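Local coordinates for protein 2-(acetamidomethylene)succinate hydrolase (Mesorhizobium loti, PDB 3KXP) that catalyses the last step of vitamin B6 degradation, hydrolysing (E)-2-(acetamidomethylene)succinate to succinic semialdehyde, acetate, ammonia and carbon dioxide, at residues A[166-171]-A[267-272]; A[49-54]-A[129-134]; A[205-210]-A[296-301]. All coordinates share one frame; numbering follows the deposited sequence.

Contact 1 is the buried one. Contacts 2 and 3 are only partly buried. Contact 1 holds a probable catalytic residue, and contact 3 lies near the site; the two touch where Asp166 OD1 meets Val296 CG2 at 4.1 Å. Contact 2 sits on the opposite side of the chain's centre from contact 1, with about 32 Å between the two contact centres. It joins an outermost strand of the main sheet to the end of a helix. No hydrogen bond crosses any of the three. Contact 1 packs aliphatic groups on loop backbone and an aromatic ring, contact 2 pairs methyl packing with two arginines that share a glutamate, and contact 3 sets methyl and proline carbons against carbonyl oxygens and an isoleucine against a buried glutamate.

Contact 1 (A[166-171]-A[267-272]); sequences DFTPYI and KLVSAA
Asp166 meets Leu268 and Val269 mainly through its backbone. Val269 CG2 lies 3.5 Å from Asp166 C, and Leu268 CD1 is 3.6 Å from Asp166 O. The carboxylate turns to other partners: OD2 is hydrogen-bonded to His294 ND1 and Ser266 OG, OD1 to Gly263 N. Phe167 has its ring atom CD2 3.7 Å from Leu268 CD1, with the methyl at a slant to the ring. The ring also touches Ser142. The site is that of an alpha/beta hydrolase, with Ser142, Asp166 and His294 as its probable catalytic triad. The acid follows the sixth strand of the main sheet, 159-165, rather than the seventh, where most relatives carry it. The segment 267-272, a loop running into helix 271-280, comes after that seventh strand and packs against the acid. Next, Thr168 OG1 touches Val269 CG1 at 3.7 Å. The same hydroxyl gives a 3.0 Å hydrogen bond to Pro169 O, meeting a lone pair in the carbonyl plane at 139°. Ile171 folds back over Phe167, with CD1 3.7 Å above the ring plane and over its centre. Its CG2, anti to the backbone N, lies 3.3 Å from Leu268 O and packs on Leu268 CD2. An alanine here would lose both arms, and the face of Phe167 and the Leu268 methyls would probably be left without this apolar cover.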
ATOM      1  N   ASP A 166       3.505 -12.715   3.783  1.00 23.19           N
ATOM      2  CA  ASP A 166       4.557 -13.678   3.465  1.00 23.33           C
ATOM      3  C   ASP A 166       4.274 -14.916   2.616  1.00 23.16           C
ATOM      4  O   ASP A 166       4.578 -16.041   3.032  1.00 21.29           O
ATOM      5  CB  ASP A 166       5.256 -14.119   4.754  1.00 24.00           C
ATOM      6  CG  ASP A 166       6.772 -14.086   4.629  1.00 27.73           C
ATOM      7  OD1 ASP A 166       7.319 -12.980   4.426  1.00 33.82           O
ATOM      8  OD2 ASP A 166       7.421 -15.151   4.718  1.00 26.50           O
ATOM      9  N   PHE A 167       3.694 -14.709   1.437  1.00 20.63           N
ATOM     10  CA  PHE A 167       3.444 -15.799   0.508  1.00 19.94           C
ATOM     11  C   PHE A 167       3.053 -15.246  -0.840  1.00 21.14           C
ATOM     12  O   PHE A 167       1.926 -14.801  -1.054  1.00 25.06           O
ATOM     13  CB  PHE A 167       2.365 -16.766   1.001  1.00 19.94           C
ATOM     14  CG  PHE A 167       2.463 -18.132   0.363  1.00 16.70           C
ATOM     15  CD1 PHE A 167       2.166 -18.308  -0.984  1.00 16.06           C
ATOM     16  CD2 PHE A 167       2.941 -19.216   1.086  1.00 16.92           C
ATOM     17  CE1 PHE A 167       2.352 -19.549  -1.609  1.00 17.61           C
ATOM     18  CE2 PHE A 167       3.132 -20.462   0.476  1.00 19.25           C
ATOM     19  CZ  PHE A 167       2.838 -20.627  -0.878  1.00 16.94           C
ATOM     20  N   THR A 168       4.003 -15.302  -1.757  1.00 20.70           N
ATOM     21  CA  THR A 168       3.828 -14.778  -3.099  1.00 19.20           C
ATOM     22  C   THR A 168       4.131 -15.879  -4.108  1.00 19.42           C
ATOM     23  O   THR A 168       4.482 -16.998  -3.735  1.00 18.43           O
ATOM     24  CB  THR A 168       4.837 -13.650  -3.345  1.00 20.58           C
ATOM     25  OG1 THR A 168       6.163 -14.195  -3.254  1.00 19.82           O
ATOM     26  CG2 THR A 168       4.678 -12.533  -2.303  1.00 18.36           C
ATOM     27  N   PRO A 169       3.994 -15.576  -5.403  1.00 19.55           N
ATOM     28  CA  PRO A 169       4.302 -16.613  -6.386  1.00 21.01           C
ATOM     29  C   PRO A 169       5.825 -16.622  -6.479  1.00 23.04           C
ATOM     30  O   PRO A 169       6.488 -15.845  -5.786  1.00 22.70           O
ATOM     31  CB  PRO A 169       3.671 -16.079  -7.677  1.00 20.86           C
ATOM     32  CG  PRO A 169       2.689 -15.013  -7.217  1.00 19.68           C
ATOM     33  CD  PRO A 169       3.402 -14.394  -6.052  1.00 20.64           C
ATOM     34  N   TYR A 170       6.375 -17.497  -7.314  1.00 24.17           N
ATOM     35  CA  TYR A 170       7.818 -17.568  -7.528  1.00 25.36           C
ATOM     36  C   TYR A 170       8.694 -18.065  -6.377  1.00 27.18           C
ATOM     37  O   TYR A 170       9.917 -17.949  -6.445  1.00 29.83           O
ATOM     38  CB  TYR A 170       8.344 -16.203  -7.976  1.00 24.96           C
ATOM     39  CG  TYR A 170       7.586 -15.590  -9.124  1.00 25.88           C
ATOM     40  CD1 TYR A 170       6.809 -14.442  -8.940  1.00 24.26           C
ATOM     41  CD2 TYR A 170       7.636 -16.159 -10.401  1.00 26.60           C
ATOM     42  CE1 TYR A 170       6.096 -13.877 -10.005  1.00 24.97           C
ATOM     43  CE2 TYR A 170       6.929 -15.602 -11.472  1.00 25.17           C
ATOM     44  CZ  TYR A 170       6.160 -14.466 -11.268  1.00 25.73           C
ATOM     45  OH  TYR A 170       5.446 -13.936 -12.321  1.00 29.10           O
ATOM     46  N   ILE A 171       8.098 -18.604  -5.321  1.00 27.28           N
ATOM     47  CA  ILE A 171       8.893 -19.118  -4.208  1.00 26.06           C
ATOM     48  C   ILE A 171       9.780 -20.242  -4.752  1.00 26.89           C
ATOM     49  O   ILE A 171       9.302 -21.111  -5.479  1.00 27.81           O
ATOM     50  CB  ILE A 171       7.984 -19.663  -3.098  1.00 23.92           C
ATOM     51  CG1 ILE A 171       7.130 -18.519  -2.539  1.00 23.93           C
ATOM     52  CG2 ILE A 171       8.819 -20.317  -2.008  1.00 22.13           C
ATOM     53  CD1 ILE A 171       6.143 -18.945  -1.477  1.00 22.40           C
ATOM     54  N   LYS A 267      12.604 -16.869   5.318  1.00 24.92           N
ATOM     55  CA  LYS A 267      13.277 -17.942   4.604  1.00 29.08           C
ATOM     56  C   LYS A 267      12.331 -18.609   3.604  1.00 28.04           C
ATOM     57  O   LYS A 267      12.743 -19.485   2.847  1.00 29.91           O
ATOM     58  CB  LYS A 267      13.829 -18.985   5.581  1.00 32.01           C
ATOM     59  CG  LYS A 267      14.853 -18.432   6.548  1.00 37.13           C
ATOM     60  CD  LYS A 267      15.516 -19.534   7.362  1.00 43.06           C
ATOM     61  CE  LYS A 267      14.516 -20.410   8.113  1.00 46.99           C
ATOM     62  NZ  LYS A 267      15.196 -21.476   8.933  1.00 49.36           N
ATOM     63  N   LEU A 268      11.069 -18.187   3.594  1.00 26.70           N
ATOM     64  CA  LEU A 268      10.088 -18.748   2.668  1.00 25.76           C
ATOM     65  C   LEU A 268       9.993 -17.851   1.433  1.00 26.61           C
ATOM     66  O   LEU A 268      10.164 -18.315   0.308  1.00 27.50           O
ATOM     67  CB  LEU A 268       8.716 -18.854   3.339  1.00 25.46           C
ATOM     68  CG  LEU A 268       7.675 -19.873   2.837  1.00 28.79           C
ATOM     69  CD1 LEU A 268       6.376 -19.145   2.559  1.00 25.93           C
ATOM     70  CD2 LEU A 268       8.154 -20.613   1.602  1.00 25.00           C
ATOM     71  N   VAL A 269       9.729 -16.564   1.647  1.00 25.98           N
ATOM     72  CA  VAL A 269       9.632 -15.616   0.541  1.00 25.58           C
ATOM     73  C   VAL A 269      10.922 -14.803   0.476  1.00 26.97           C
ATOM     74  O   VAL A 269      11.182 -13.958   1.334  1.00 27.62           O
ATOM     75  CB  VAL A 269       8.429 -14.651   0.715  1.00 25.49           C
ATOM     76  CG1 VAL A 269       8.446 -13.581  -0.368  1.00 21.73           C
ATOM     77  CG2 VAL A 269       7.123 -15.433   0.652  1.00 24.74           C
ATOM     78  N   SER A 270      11.728 -15.076  -0.546  1.00 25.90           N
ATOM     79  CA  SER A 270      12.997 -14.393  -0.739  1.00 22.80           C
ATOM     80  C   SER A 270      12.778 -13.023  -1.354  1.00 21.87           C
ATOM     81  O   SER A 270      11.710 -12.742  -1.897  1.00 21.06           O
ATOM     82  CB  SER A 270      13.880 -15.197  -1.684  1.00 23.12           C
ATOM     83  OG  SER A 270      13.419 -15.041  -3.016  1.00 24.23           O
ATOM     84  N   ALA A 271      13.804 -12.182  -1.284  1.00 18.46           N
ATOM     85  CA  ALA A 271      13.729 -10.850  -1.865  1.00 21.11           C
ATOM     86  C   ALA A 271      13.557 -10.960  -3.386  1.00 20.72           C
ATOM     87  O   ALA A 271      12.882 -10.141  -4.007  1.00 22.02           O
ATOM     88  CB  ALA A 271      14.988 -10.074  -1.540  1.00 19.30           C
ATOM     89  N   ALA A 272      14.174 -11.974  -3.979  1.00 20.64           N
ATOM     90  CA  ALA A 272      14.077 -12.187  -5.420  1.00 21.74           C
ATOM     91  C   ALA A 272      12.634 -12.546  -5.780  1.00 21.75           C
ATOM     92  O   ALA A 272      12.101 -12.073  -6.786  1.00 23.41           O
ATOM     93  CB  ALA A 272      15.032 -13.309  -5.854  1.00 18.31           C
TER

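Contact 2 (A[49-54]-A[129-134]); sequences ISRRVD and RTLARG
Val53 and Thr130 face each other methyl to methyl, with Val53 CG1 3.9 Å from Thr130 CG2. The two side chains run past one another in opposite directions. Thr130 has OG1 beside the backbone N (chi1 -61°), which puts the methyl CG2 anti to that N and facing the strand. Thr130 CG2 also lies 3.6 Å from Asp54 O. The hydroxyl is turned back to its own helix and bonds to Gly126 O. Arg51 reaches across beside this pair. Its chain is extended from CG to NE, and one face of the guanidinium lies on Val53 CG2, which sits 3.4 Å from the plane toward the rim. Arg51 NH2 reaches Leu131 CD2 at 4.1 Å. Arg133 NH2 comes up at the edge of the Arg51 guanidinium, near its plane, 4.3 Å from Arg51 NH2. The contact joins the outermost strand 49-54 of the alpha/beta hydrolase sheet to the C-terminal end of helix 117-131, where Leu131 also packs on strands 70-74 and 96-100. Both arginines pair with Glu64 of strand 59-65, through salt bridges of OE2 to Arg51 NE and OE1 to Arg133 NH2. The shared carboxylate is likely to offset the closeness of the two positive groups.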
ATOM      1  N   ILE A  49     -15.435 -15.456  21.407  1.00 42.41           N
ATOM      2  CA  ILE A  49     -16.288 -16.619  21.553  1.00 41.09           C
ATOM      3  C   ILE A  49     -15.917 -17.574  20.424  1.00 38.95           C
ATOM      4  O   ILE A  49     -15.738 -17.156  19.279  1.00 38.84           O
ATOM      5  CB  ILE A  49     -17.793 -16.234  21.480  1.00 43.06           C
ATOM      6  CG1 ILE A  49     -18.215 -15.919  20.038  1.00 45.58           C
ATOM      7  CG2 ILE A  49     -18.048 -15.015  22.368  1.00 42.91           C
ATOM      8  CD1 ILE A  49     -18.634 -17.139  19.208  1.00 45.99           C
ATOM      9  N   SER A  50     -15.775 -18.851  20.755  1.00 35.95           N
ATOM     10  CA  SER A  50     -15.417 -19.855  19.766  1.00 35.13           C
ATOM     11  C   SER A  50     -16.645 -20.671  19.429  1.00 35.31           C
ATOM     12  O   SER A  50     -17.470 -20.937  20.297  1.00 35.76           O
ATOM     13  CB  SER A  50     -14.334 -20.784  20.313  1.00 33.46           C
ATOM     14  OG  SER A  50     -13.179 -20.068  20.703  1.00 31.94           O
ATOM     15  N   ARG A  51     -16.773 -21.056  18.166  1.00 35.64           N
ATOM     16  CA  ARG A  51     -17.910 -21.857  17.738  1.00 36.40           C
ATOM     17  C   ARG A  51     -17.609 -22.490  16.395  1.00 36.22           C
ATOM     18  O   ARG A  51     -16.890 -21.923  15.576  1.00 35.17           O
ATOM     19  CB  ARG A  51     -19.181 -21.001  17.640  1.00 38.96           C
ATOM     20  CG  ARG A  51     -19.318 -20.137  16.379  1.00 44.15           C
ATOM     21  CD  ARG A  51     -20.485 -19.154  16.524  1.00 46.58           C
ATOM     22  NE  ARG A  51     -20.760 -18.372  15.318  1.00 50.30           N
ATOM     23  CZ  ARG A  51     -21.461 -18.814  14.275  1.00 52.95           C
ATOM     24  NH1 ARG A  51     -21.965 -20.046  14.282  1.00 53.36           N
ATOM     25  NH2 ARG A  51     -21.677 -18.019  13.232  1.00 52.48           N
ATOM     26  N   ARG A  52     -18.146 -23.683  16.180  1.00 36.15           N
ATOM     27  CA  ARG A  52     -17.935 -24.369  14.924  1.00 37.05           C
ATOM     28  C   ARG A  52     -19.078 -23.962  14.008  1.00 37.57           C
ATOM     29  O   ARG A  52     -20.253 -24.081  14.364  1.00 38.87           O
ATOM     30  CB  ARG A  52     -17.909 -25.884  15.136  1.00 36.37           C
ATOM     31  CG  ARG A  52     -16.822 -26.358  16.094  1.00 34.78           C
ATOM     32  CD  ARG A  52     -16.674 -27.864  16.036  1.00 34.46           C
ATOM     33  NE  ARG A  52     -15.976 -28.266  14.825  1.00 38.20           N
ATOM     34  CZ  ARG A  52     -16.340 -29.266  14.028  1.00 37.69           C
ATOM     35  NH1 ARG A  52     -17.411 -29.992  14.295  1.00 36.55           N
ATOM     36  NH2 ARG A  52     -15.618 -29.534  12.953  1.00 38.38           N
ATOM     37  N   VAL A  53     -18.722 -23.452  12.835  1.00 37.59           N
ATOM     38  CA  VAL A  53     -19.705 -22.998  11.873  1.00 36.48           C
ATOM     39  C   VAL A  53     -19.840 -23.961  10.720  1.00 36.03           C
ATOM     40  O   VAL A  53     -18.863 -24.296  10.053  1.00 35.76           O
ATOM     41  CB  VAL A  53     -19.324 -21.624  11.309  1.00 37.81           C
ATOM     42  CG1 VAL A  53     -20.422 -21.119  10.376  1.00 36.73           C
ATOM     43  CG2 VAL A  53     -19.092 -20.647  12.455  1.00 38.04           C
ATOM     44  N   ASP A  54     -21.066 -24.409  10.495  1.00 36.25           N
ATOM     45  CA  ASP A  54     -21.351 -25.320   9.402  1.00 37.53           C
ATOM     46  C   ASP A  54     -21.564 -24.428   8.188  1.00 36.70           C
ATOM     47  O   ASP A  54     -22.488 -23.620   8.164  1.00 37.73           O
ATOM     48  CB  ASP A  54     -22.614 -26.124   9.716  1.00 39.03           C
ATOM     49  CG  ASP A  54     -22.929 -27.172   8.663  1.00 42.13           C
ATOM     50  OD1 ASP A  54     -23.837 -27.997   8.912  1.00 44.30           O
ATOM     51  OD2 ASP A  54     -22.287 -27.173   7.593  1.00 43.60           O
ATOM     52  N   ARG A 129     -20.237 -16.329   2.776  1.00 34.77           N
ATOM     53  CA  ARG A 129     -21.663 -16.439   2.456  1.00 37.23           C
ATOM     54  C   ARG A 129     -22.474 -16.834   3.688  1.00 38.01           C
ATOM     55  O   ARG A 129     -23.513 -16.239   3.971  1.00 37.70           O
ATOM     56  CB  ARG A 129     -21.894 -17.488   1.367  1.00 37.13           C
ATOM     57  CG  ARG A 129     -21.571 -17.017  -0.027  1.00 39.03           C
ATOM     58  CD  ARG A 129     -21.313 -18.203  -0.927  1.00 40.96           C
ATOM     59  NE  ARG A 129     -20.976 -17.801  -2.286  1.00 43.16           N
ATOM     60  CZ  ARG A 129     -20.410 -18.607  -3.176  1.00 44.57           C
ATOM     61  NH1 ARG A 129     -20.116 -19.856  -2.841  1.00 45.12           N
ATOM     62  NH2 ARG A 129     -20.150 -18.170  -4.404  1.00 44.12           N
ATOM     63  N   THR A 130     -21.991 -17.837   4.417  1.00 37.65           N
ATOM     64  CA  THR A 130     -22.680 -18.320   5.607  1.00 37.59           C
ATOM     65  C   THR A 130     -22.766 -17.262   6.700  1.00 37.98           C
ATOM     66  O   THR A 130     -23.759 -17.194   7.422  1.00 40.15           O
ATOM     67  CB  THR A 130     -21.993 -19.574   6.172  1.00 37.29           C
ATOM     68  OG1 THR A 130     -22.029 -20.610   5.184  1.00 36.88           O
ATOM     69  CG2 THR A 130     -22.700 -20.060   7.432  1.00 36.06           C
ATOM     70  N   LEU A 131     -21.736 -16.437   6.824  1.00 36.96           N
ATOM     71  CA  LEU A 131     -21.749 -15.396   7.843  1.00 37.64           C
ATOM     72  C   LEU A 131     -22.672 -14.267   7.417  1.00 38.23           C
ATOM     73  O   LEU A 131     -23.177 -13.519   8.250  1.00 36.59           O
ATOM     74  CB  LEU A 131     -20.341 -14.847   8.068  1.00 36.56           C
ATOM     75  CG  LEU A 131     -19.310 -15.794   8.684  1.00 36.71           C
ATOM     76  CD1 LEU A 131     -17.990 -15.047   8.843  1.00 32.95           C
ATOM     77  CD2 LEU A 131     -19.812 -16.303  10.035  1.00 33.02           C
ATOM     78  N   ALA A 132     -22.878 -14.157   6.107  1.00 40.52           N
ATOM     79  CA  ALA A 132     -23.733 -13.129   5.516  1.00 41.41           C
ATOM     80  C   ALA A 132     -23.668 -11.793   6.254  1.00 41.82           C
ATOM     81  O   ALA A 132     -24.689 -11.274   6.701  1.00 42.11           O
ATOM     82  CB  ALA A 132     -25.176 -13.623   5.458  1.00 42.22           C
ATOM     83  N   ARG A 133     -22.465 -11.247   6.383  1.00 42.28           N
ATOM     84  CA  ARG A 133     -22.278  -9.962   7.047  1.00 42.87           C
ATOM     85  C   ARG A 133     -21.573  -8.995   6.105  1.00 41.38           C
ATOM     86  O   ARG A 133     -20.962  -8.027   6.545  1.00 41.73           O
ATOM     87  CB  ARG A 133     -21.447 -10.125   8.321  1.00 44.63           C
ATOM     88  CG  ARG A 133     -21.991 -11.164   9.278  1.00 48.30           C
ATOM     89  CD  ARG A 133     -21.266 -11.130  10.615  1.00 50.20           C
ATOM     90  NE  ARG A 133     -21.527 -12.343  11.387  1.00 52.77           N
ATOM     91  CZ  ARG A 133     -21.102 -12.550  12.629  1.00 53.68           C
ATOM     92  NH1 ARG A 133     -20.394 -11.615  13.253  1.00 53.94           N
ATOM     93  NH2 ARG A 133     -21.372 -13.697  13.240  1.00 53.70           N
ATOM     94  N   GLY A 134     -21.666  -9.265   4.807  1.00 41.34           N
ATOM     95  CA  GLY A 134     -21.027  -8.407   3.825  1.00 40.62           C
ATOM     96  C   GLY A 134     -19.670  -8.936   3.398  1.00 39.41           C
ATOM     97  O   GLY A 134     -19.149  -9.869   4.005  1.00 40.14           O
TER

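Contact 3 (A[205-210]-A[296-301]); sequences PNIPAD and VNEVSP
Val299 sets both methyls against the backbone of Asn206. Its CG2 is 3.6 Å from Asn206 O, and CG1 is 3.8 Å from the same oxygen. With CG1 anti to the backbone N (chi1 -178°), the two branches straddle that carbonyl oxygen. The Asn206 amide is turned elsewhere, and ND2 bonds to Asp293 OD1. Pro208 brings its ring carbons CD and CG to the short helix 296-299, 3.5 Å and 3.6 Å from Glu298 O. Ile207 crosses the Glu298 side chain at a slant. With CG1 beside the backbone N (chi1 -56°), Ile207 CG2 falls anti to that N and lies 4.2 Å from Glu298 CB. Its CD1, at the end of the longer branch, lies 4.2 Å from Glu298 OE1. The Glu298 chain is extended beyond CG, which carries the carboxylate along Ile207 toward helix 209-218. There OE2 forms a salt bridge with Arg215 NE. The helix 296-299 comes soon after the probable catalytic His294, and Ser300 N closes its turn on Val296 O at 2.8 Å. The segment 205-210 belongs to the mostly helical insertion between strands 159-165 and 258-263, the place of the cap in many alpha/beta hydrolases. The contact thus probably joins the cap to the short helix after the histidine. Glu298 is buried beside aliphatic carbons, and its pairing with Arg215 would probably favour the charged carboxylate.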
ATOM      1  N   PRO A 205      12.744 -19.872  16.485  1.00 25.69           N
ATOM      2  CA  PRO A 205      13.662 -19.065  17.298  1.00 26.60           C
ATOM      3  C   PRO A 205      13.406 -17.565  17.397  1.00 27.08           C
ATOM      4  O   PRO A 205      13.738 -16.951  18.411  1.00 29.65           O
ATOM      5  CB  PRO A 205      15.035 -19.390  16.696  1.00 26.04           C
ATOM      6  CG  PRO A 205      14.713 -19.632  15.253  1.00 27.30           C
ATOM      7  CD  PRO A 205      13.463 -20.489  15.354  1.00 26.58           C
ATOM      8  N   ASN A 206      12.812 -16.970  16.368  1.00 27.33           N
ATOM      9  CA  ASN A 206      12.552 -15.529  16.396  1.00 26.93           C
ATOM     10  C   ASN A 206      11.181 -15.135  16.939  1.00 26.84           C
ATOM     11  O   ASN A 206      10.923 -13.953  17.167  1.00 27.59           O
ATOM     12  CB  ASN A 206      12.732 -14.933  15.000  1.00 24.97           C
ATOM     13  CG  ASN A 206      14.104 -15.209  14.435  1.00 26.33           C
ATOM     14  OD1 ASN A 206      15.109 -14.967  15.099  1.00 27.77           O
ATOM     15  ND2 ASN A 206      14.158 -15.718  13.204  1.00 25.79           N
ATOM     16  N   ILE A 207      10.307 -16.115  17.154  1.00 25.78           N
ATOM     17  CA  ILE A 207       8.978 -15.818  17.670  1.00 26.05           C
ATOM     18  C   ILE A 207       9.031 -15.576  19.178  1.00 26.59           C
ATOM     19  O   ILE A 207       9.579 -16.381  19.923  1.00 29.37           O
ATOM     20  CB  ILE A 207       7.991 -16.972  17.360  1.00 27.00           C
ATOM     21  CG1 ILE A 207       7.966 -17.236  15.851  1.00 27.42           C
ATOM     22  CG2 ILE A 207       6.593 -16.621  17.867  1.00 25.51           C
ATOM     23  CD1 ILE A 207       6.782 -18.071  15.368  1.00 28.39           C
ATOM     24  N   PRO A 208       8.465 -14.452  19.641  1.00 27.39           N
ATOM     25  CA  PRO A 208       8.409 -14.038  21.050  1.00 29.16           C
ATOM     26  C   PRO A 208       7.749 -15.063  21.980  1.00 29.52           C
ATOM     27  O   PRO A 208       6.754 -15.689  21.611  1.00 29.60           O
ATOM     28  CB  PRO A 208       7.605 -12.739  20.995  1.00 29.60           C
ATOM     29  CG  PRO A 208       7.900 -12.210  19.632  1.00 29.19           C
ATOM     30  CD  PRO A 208       7.810 -13.447  18.787  1.00 28.98           C
ATOM     31  N   ALA A 209       8.292 -15.212  23.190  1.00 30.73           N
ATOM     32  CA  ALA A 209       7.763 -16.155  24.185  1.00 30.91           C
ATOM     33  C   ALA A 209       6.236 -16.118  24.286  1.00 31.03           C
ATOM     34  O   ALA A 209       5.582 -17.161  24.325  1.00 30.78           O
ATOM     35  CB  ALA A 209       8.380 -15.874  25.554  1.00 29.25           C
ATOM     36  N   ASP A 210       5.667 -14.918  24.329  1.00 32.13           N
ATOM     37  CA  ASP A 210       4.218 -14.774  24.414  1.00 33.35           C
ATOM     38  C   ASP A 210       3.498 -15.487  23.270  1.00 31.75           C
ATOM     39  O   ASP A 210       2.473 -16.142  23.479  1.00 30.51           O
ATOM     40  CB  ASP A 210       3.829 -13.293  24.408  1.00 40.88           C
ATOM     41  CG  ASP A 210       4.178 -12.598  25.709  1.00 47.57           C
ATOM     42  OD1 ASP A 210       3.647 -13.011  26.764  1.00 49.37           O
ATOM     43  OD2 ASP A 210       4.986 -11.640  25.678  1.00 53.24           O
ATOM     44  N   VAL A 296       6.041 -12.771  10.275  1.00 24.32           N
ATOM     45  CA  VAL A 296       5.847 -11.335  10.413  1.00 23.89           C
ATOM     46  C   VAL A 296       4.895 -10.837  11.500  1.00 25.02           C
ATOM     47  O   VAL A 296       5.299 -10.063  12.371  1.00 24.58           O
ATOM     48  CB  VAL A 296       5.401 -10.720   9.076  1.00 23.71           C
ATOM     49  CG1 VAL A 296       5.455  -9.192   9.164  1.00 20.48           C
ATOM     50  CG2 VAL A 296       6.285 -11.255   7.949  1.00 21.13           C
ATOM     51  N   ASN A 297       3.637 -11.262  11.453  1.00 24.13           N
ATOM     52  CA  ASN A 297       2.674 -10.787  12.434  1.00 25.86           C
ATOM     53  C   ASN A 297       3.032 -11.121  13.888  1.00 26.21           C
ATOM     54  O   ASN A 297       2.766 -10.329  14.801  1.00 25.18           O
ATOM     55  CB  ASN A 297       1.252 -11.270  12.078  1.00 23.74           C
ATOM     56  CG  ASN A 297       1.145 -12.781  11.967  1.00 24.97           C
ATOM     57  OD1 ASN A 297       0.384 -13.412  12.707  1.00 22.35           O
ATOM     58  ND2 ASN A 297       1.894 -13.369  11.033  1.00 23.59           N
ATOM     59  N   GLU A 298       3.665 -12.267  14.112  1.00 24.30           N
ATOM     60  CA  GLU A 298       4.034 -12.633  15.472  1.00 26.68           C
ATOM     61  C   GLU A 298       5.335 -11.964  15.931  1.00 28.24           C
ATOM     62  O   GLU A 298       5.456 -11.560  17.090  1.00 27.59           O
ATOM     63  CB  GLU A 298       4.141 -14.162  15.593  1.00 26.10           C
ATOM     64  CG  GLU A 298       2.788 -14.863  15.674  1.00 27.25           C
ATOM     65  CD  GLU A 298       2.852 -16.361  15.396  1.00 28.35           C
ATOM     66  OE1 GLU A 298       2.997 -16.746  14.218  1.00 28.53           O
ATOM     67  OE2 GLU A 298       2.751 -17.156  16.354  1.00 27.39           O
ATOM     68  N   VAL A 299       6.295 -11.826  15.019  1.00 26.95           N
ATOM     69  CA  VAL A 299       7.582 -11.232  15.354  1.00 27.37           C
ATOM     70  C   VAL A 299       7.574  -9.699  15.356  1.00 27.27           C
ATOM     71  O   VAL A 299       8.313  -9.081  16.111  1.00 28.79           O
ATOM     72  CB  VAL A 299       8.694 -11.750  14.389  1.00 28.85           C
ATOM     73  CG1 VAL A 299      10.044 -11.169  14.781  1.00 28.61           C
ATOM     74  CG2 VAL A 299       8.752 -13.282  14.425  1.00 24.76           C
ATOM     75  N   SER A 300       6.732  -9.088  14.525  1.00 26.86           N
ATOM     76  CA  SER A 300       6.649  -7.626  14.448  1.00 26.59           C
ATOM     77  C   SER A 300       5.197  -7.167  14.512  1.00 26.79           C
ATOM     78  O   SER A 300       4.671  -6.606  13.547  1.00 26.27           O
ATOM     79  CB  SER A 300       7.269  -7.122  13.139  1.00 26.63           C
ATOM     80  OG  SER A 300       8.579  -7.627  12.956  1.00 27.57           O
ATOM     81  N   PRO A 301       4.533  -7.387  15.656  1.00 27.09           N
ATOM     82  CA  PRO A 301       3.130  -7.001  15.844  1.00 28.07           C
ATOM     83  C   PRO A 301       2.767  -5.535  15.602  1.00 29.14           C
ATOM     84  O   PRO A 301       1.725  -5.246  15.005  1.00 29.39           O
ATOM     85  CB  PRO A 301       2.838  -7.444  17.283  1.00 27.69           C
ATOM     86  CG  PRO A 301       4.182  -7.332  17.953  1.00 27.79           C
ATOM     87  CD  PRO A 301       5.106  -7.912  16.909  1.00 27.68           C
TER